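Local coordinates for STM4351 (Salmonella enterica, PDB 2Y7I), which binds arginine with high specificity as a periplasmic solute-binding protein of family 3, probably to deliver it for uptake, at residues Q124-L127 against Q128-Q132; D200-L203 against Q204-N207. All blocks are in the same frame, centred on the assembly; numbering follows the deposited sequence.

Contact 1: residues Q124-L127 against Q128-Q132. With ACT (acetate ion), chain G.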
loop_
_atom_site.group_PDB
_atom_site.type_symbol
_atom_site.label_atom_id
_atom_site.label_comp_id
_atom_site.label_asym_id
_atom_site.label_seq_id
_atom_site.Cartn_x
_atom_site.Cartn_y
_atom_site.Cartn_z
ATOM N N GLN A 124 1.281 -27.724 1.545
ATOM C CA GLN A 124 1.819 -29.065 1.652
ATOM C C GLN A 124 2.199 -29.363 3.101
ATOM O O GLN A 124 1.855 -30.419 3.629
ATOM C CB GLN A 124 3.034 -29.232 0.733
ATOM C CG GLN A 124 3.762 -30.564 0.896
ATOM C CD GLN A 124 4.884 -30.727 -0.127
ATOM O OE1 GLN A 124 5.833 -29.934 -0.164
ATOM N NE2 GLN A 124 4.781 -31.766 -0.955
ATOM N N ARG A 125 2.888 -28.419 3.742
ATOM C CA ARG A 125 3.344 -28.612 5.115
ATOM C C ARG A 125 2.155 -28.716 6.071
ATOM O O ARG A 125 2.110 -29.622 6.916
ATOM C CB ARG A 125 4.312 -27.505 5.544
ATOM C CG ARG A 125 5.062 -27.826 6.832
ATOM C CD ARG A 125 6.194 -26.827 7.110
ATOM N NE ARG A 125 5.719 -25.535 7.622
ATOM C CZ ARG A 125 5.534 -25.250 8.910
ATOM N NH1 ARG A 125 5.752 -26.170 9.845
ATOM N NH2 ARG A 125 5.118 -24.038 9.265
ATOM N N TYR A 126 1.187 -27.812 5.916
ATOM C CA TYR A 126 -0.030 -27.862 6.726
ATOM C C TYR A 126 -0.741 -29.210 6.644
ATOM O O TYR A 126 -1.040 -29.801 7.686
ATOM C CB TYR A 126 -1.020 -26.716 6.417
ATOM C CG TYR A 126 -2.320 -26.910 7.171
ATOM C CD1 TYR A 126 -2.420 -26.604 8.532
ATOM C CD2 TYR A 126 -3.424 -27.469 6.542
ATOM C CE1 TYR A 126 -3.603 -26.822 9.235
ATOM C CE2 TYR A 126 -4.606 -27.694 7.232
ATOM C CZ TYR A 126 -4.686 -27.374 8.576
ATOM O OH TYR A 126 -5.859 -27.606 9.246
ATOM N N LEU A 127 -1.039 -29.680 5.425
ATOM C CA LEU A 127 -1.767 -30.954 5.280
ATOM C C LEU A 127 -0.988 -32.136 5.829
ATOM O O LEU A 127 -1.565 -33.023 6.472
ATOM C CB LEU A 127 -2.134 -31.248 3.831
ATOM C CG LEU A 127 -3.498 -30.929 3.214
ATOM C CD1 LEU A 127 -3.862 -32.089 2.267
ATOM C CD2 LEU A 127 -4.641 -30.690 4.208
ATOM N N GLN A 128 0.318 -32.154 5.562
ATOM C CA GLN A 128 1.182 -33.238 6.047
ATOM C C GLN A 128 1.220 -33.299 7.566
ATOM O O GLN A 128 1.251 -34.385 8.143
ATOM C CB GLN A 128 2.606 -33.110 5.475
ATOM C CG GLN A 128 2.704 -33.608 4.032
ATOM C CD GLN A 128 4.047 -33.330 3.361
ATOM O OE1 GLN A 128 4.247 -33.682 2.192
ATOM N NE2 GLN A 128 4.958 -32.688 4.080
ATOM N N ASP A 129 1.220 -32.130 8.206
ATOM C CA ASP A 129 1.356 -32.057 9.659
ATOM C C ASP A 129 0.045 -32.191 10.395
ATOM O O ASP A 129 -0.028 -32.904 11.400
ATOM C CB ASP A 129 1.994 -30.739 10.076
ATOM C CG ASP A 129 3.447 -30.648 9.696
ATOM O OD1 ASP A 129 4.027 -31.670 9.282
ATOM O OD2 ASP A 129 4.006 -29.541 9.805
ATOM N N LYS A 130 -0.975 -31.491 9.898
ATOM C CA LYS A 130 -2.195 -31.255 10.657
ATOM C C LYS A 130 -3.426 -31.993 10.136
ATOM O O LYS A 130 -4.462 -31.992 10.789
ATOM C CB LYS A 130 -2.475 -29.747 10.762
ATOM C CG LYS A 130 -1.341 -28.930 11.419
ATOM C CD LYS A 130 -1.066 -29.408 12.825
ATOM C CE LYS A 130 -0.147 -28.470 13.582
ATOM N NZ LYS A 130 0.097 -29.033 14.933
ATOM N N GLN A 131 -3.309 -32.630 8.977
ATOM C CA GLN A 131 -4.426 -33.382 8.424
ATOM C C GLN A 131 -3.962 -34.730 7.891
ATOM O O GLN A 131 -4.140 -35.046 6.712
ATOM C CB GLN A 131 -5.146 -32.580 7.330
ATOM C CG GLN A 131 -5.721 -31.241 7.779
ATOM C CD GLN A 131 -6.867 -31.363 8.768
ATOM O OE1 GLN A 131 -7.464 -32.436 8.940
ATOM N NE2 GLN A 131 -7.199 -30.251 9.406
ATOM N N GLN A 132 -3.415 -35.544 8.786
ATOM C CA GLN A 132 -2.731 -36.769 8.391
ATOM C C GLN A 132 -3.624 -37.900 7.890
ATOM O O GLN A 132 -3.124 -38.857 7.299
ATOM C CB GLN A 132 -1.816 -37.247 9.517
ATOM C CG GLN A 132 -0.779 -36.194 9.886
ATOM C CD GLN A 132 0.265 -36.695 10.856
ATOM O OE1 GLN A 132 0.127 -37.768 11.434
ATOM N NE2 GLN A 132 1.333 -35.918 11.026
HETATM C C ACT G . 7.053 -23.579 4.846
HETATM O O ACT G . 8.110 -22.951 4.636
HETATM O OXT ACT G . 6.518 -23.401 5.969
HETATM C CH3 ACT G . 6.458 -24.482 3.806
HETATM O O HOH W 1 2.790 -33.871 -0.283
HETATM O O HOH W 2 6.422 -28.860 9.796
#

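Contact 2: residues D200-L203 against Q204-N207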
loop_
_atom_site.group_PDB
_atom_site.type_symbol
_atom_site.label_atom_id
_atom_site.label_comp_id
_atom_site.label_asym_id
_atom_site.label_seq_id
_atom_site.Cartn_x
_atom_site.Cartn_y
_atom_site.Cartn_z
ATOM N N ASP A 200 22.266 -7.585 1.076
ATOM C CA ASP A 200 21.545 -6.512 1.766
ATOM C C ASP A 200 21.354 -5.231 0.958
ATOM O O ASP A 200 20.339 -4.554 1.123
ATOM C CB ASP A 200 22.187 -6.165 3.115
ATOM C CG ASP A 200 21.321 -5.220 3.936
ATOM O OD1 ASP A 200 20.249 -5.661 4.404
ATOM O OD2 ASP A 200 21.699 -4.037 4.088
ATOM N N ALA A 201 22.327 -4.884 0.112
ATOM C CA ALA A 201 22.226 -3.658 -0.691
ATOM C C ALA A 201 21.042 -3.759 -1.653
ATOM O O ALA A 201 20.247 -2.827 -1.789
ATOM C CB ALA A 201 23.520 -3.391 -1.452
ATOM N N LEU A 202 20.925 -4.901 -2.314
ATOM C CA LEU A 202 19.789 -5.128 -3.175
ATOM C C LEU A 202 18.492 -5.155 -2.354
ATOM O O LEU A 202 17.508 -4.529 -2.736
ATOM C CB LEU A 202 19.976 -6.422 -3.964
ATOM C CG LEU A 202 18.946 -6.871 -5.004
ATOM C CD1 LEU A 202 17.916 -7.733 -4.354
ATOM C CD2 LEU A 202 18.289 -5.697 -5.732
ATOM N N LEU A 203 18.491 -5.884 -1.239
ATOM C CA LEU A 203 17.283 -5.987 -0.413
ATOM C C LEU A 203 16.780 -4.607 0.022
ATOM O O LEU A 203 15.580 -4.330 -0.058
ATOM C CB LEU A 203 17.538 -6.866 0.810
ATOM C CG LEU A 203 16.390 -7.032 1.804
ATOM C CD1 LEU A 203 15.257 -7.821 1.182
ATOM C CD2 LEU A 203 16.922 -7.740 3.038
ATOM N N GLN A 204 17.692 -3.744 0.478
ATOM C CA GLN A 204 17.295 -2.408 0.939
ATOM C C GLN A 204 16.821 -1.491 -0.198
ATOM O O GLN A 204 15.976 -0.620 0.012
ATOM C CB GLN A 204 18.384 -1.744 1.792
ATOM C CG GLN A 204 18.710 -2.473 3.124
ATOM C CD GLN A 204 17.523 -3.225 3.757
ATOM O OE1 GLN A 204 16.391 -2.724 3.812
ATOM N NE2 GLN A 204 17.792 -4.436 4.245
ATOM N N GLU A 205 17.357 -1.699 -1.398
ATOM C CA GLU A 205 16.871 -0.992 -2.578
ATOM C C GLU A 205 15.432 -1.398 -2.851
ATOM O O GLU A 205 14.586 -0.549 -3.137
ATOM C CB GLU A 205 17.695 -1.351 -3.796
ATOM C CG GLU A 205 18.936 -0.540 -3.993
ATOM C CD GLU A 205 19.472 -0.732 -5.397
ATOM O OE1 GLU A 205 20.138 -1.760 -5.641
ATOM O OE2 GLU A 205 19.178 0.118 -6.262
ATOM N N ILE A 206 15.177 -2.702 -2.766
ATOM C CA ILE A 206 13.842 -3.267 -2.976
ATOM C C ILE A 206 12.862 -2.747 -1.922
ATOM O O ILE A 206 11.733 -2.361 -2.252
ATOM C CB ILE A 206 13.873 -4.814 -2.973
ATOM C CG1 ILE A 206 14.452 -5.337 -4.293
ATOM C CG2 ILE A 206 12.470 -5.403 -2.750
ATOM C CD1 ILE A 206 14.785 -6.814 -4.260
ATOM N N ASN A 207 13.287 -2.743 -0.659
ATOM C CA ASN A 207 12.456 -2.178 0.411
ATOM C C ASN A 207 12.139 -0.694 0.226
ATOM O O ASN A 207 11.002 -0.270 0.431
ATOM C CB ASN A 207 13.088 -2.421 1.786
ATOM C CG ASN A 207 12.732 -3.785 2.348
ATOM O OD1 ASN A 207 11.640 -4.298 2.105
ATOM N ND2 ASN A 207 13.657 -4.386 3.091
#

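Contact 1: residues Q124-L127 against Q128-Q132
Tyr-126 and Leu-127 form the packed side of this helix, with Gln-131 folded over them. The phenol oxygen of Tyr-126, OH, accepts a nearly straight hydrogen bond from Gln-131 NE2 (3.0 Å, 168° at the hydrogen) and lies in the amide plane. Gln-131 chi1 (-59°) sets CG beside the backbone N and 3.8 Å from Tyr-126 CE2; the bend at chi2 then carries the amide to OH. Lys-130 CB reaches Tyr-126 CE1 at 3.5 Å, its chain crossing the phenol at about a right angle, and Leu-127 CD2 meets Gln-131 CB at 3.7 Å. Leu-127 also packs on Val-115 and Leu-117: helix 122-130 is the crossover of a beta-alpha-beta unit between parallel strands 114-118 and 135-139. Its last turn closes with a bent bond from Gln-131 N to Leu-127 O.

The polar side is looser. Arg-125 NH1 and Asp-129 OD2 make a long salt bridge (3.8 Å), guanidinium and carboxylate planes 76° apart and no N-H aimed at the oxygen; Tyr-186 OH hydrogen-bonds Asp-129 OD2. Arg-125 NE donates to acetate OXT (2.8 Å) near the guanidinium plane; Thr-76 OG1 also bonds this ion, probably from the crystallisation liquor. Gln-124 and Gln-128 run side by side, a water joining Gln-124 NE2 to Gln-128 OE1, while Gly-120 N holds Gln-124 OE1.

Contact 2: residues D200-L203 against Q204-N207
Asp-200 and Gln-204 meet through both backbone and side chain in the first turn of helix 200-214, an i to i+4 pairing at the helix start. Gln-204 N donates to Asp-200 O, and Gln-204 NE2 donates to Asp-200 OD1 at 2.8 Å. The second bond is nearly straight (167° at the hydrogen) and leaves in the plane of the amide, yet it reaches the carboxylate oxygen from above the carboxylate plane, 36° out of it. The first torsion of Gln-204 places CG beside the backbone N, 3.5 Å from Asp-200 OD2. Its chi2, an unusual near-eclipsed -31°, then lays the amide with NE2 toward Asp-200 OD1 and OE1 toward Asn-207. Gln-204 NE2 also lies 3.6 Å from Leu-203 CD2, so an apolar branch flanks the donor.

The next shell adds a second, longer restraint on the amide. Asn-207 ND2 donates to Gln-204 OE1 at 3.3 Å from above the carbonyl plane, and Asn-207 is itself held by Gln-87 N at its OD1; the Gln-204 amide is thus bonded through both its nitrogen and its oxygen.

Further round the helix the chemistry becomes apolar. Leu-202 and Ile-206 are buried and pack with Val-195 of strand 194-195 and with Met-43, attaching the helix to the fold, while Glu-205 OE2 forms a salt bridge with Arg-6. Successive i to i+4 backbone bonds keep the turns in step, including Ile-206 N to Leu-202 O at 3.0 Å. The modelled approach of Leu-202 CD1 to Ile-206 CD1 is improbably close and doubtful in detail; the other branch, Leu-202 CD2, meets Ile-206 CD1 at 4.0 Å.

Contacts 1 and 2 are both local, along single helices, and both partly buried, but their centres lie 34 Å apart and their nearest atoms about 21 Å. Residues 124-132 span most of helix 122-130 and its exit, a crossover beside the five-stranded sheet; residues 200-207 begin helix 200-214, which rests on strand 194-195. The buried side differs accordingly: in contact 1 it combines a tyrosine and a leucine with a polar bond, in contact 2 it is leucine against isoleucine. On the polar side, contact 1 relies on water and a long charge pair, whereas contact 2 uses direct side-chain hydrogen bonds from a glutamine and an asparagine.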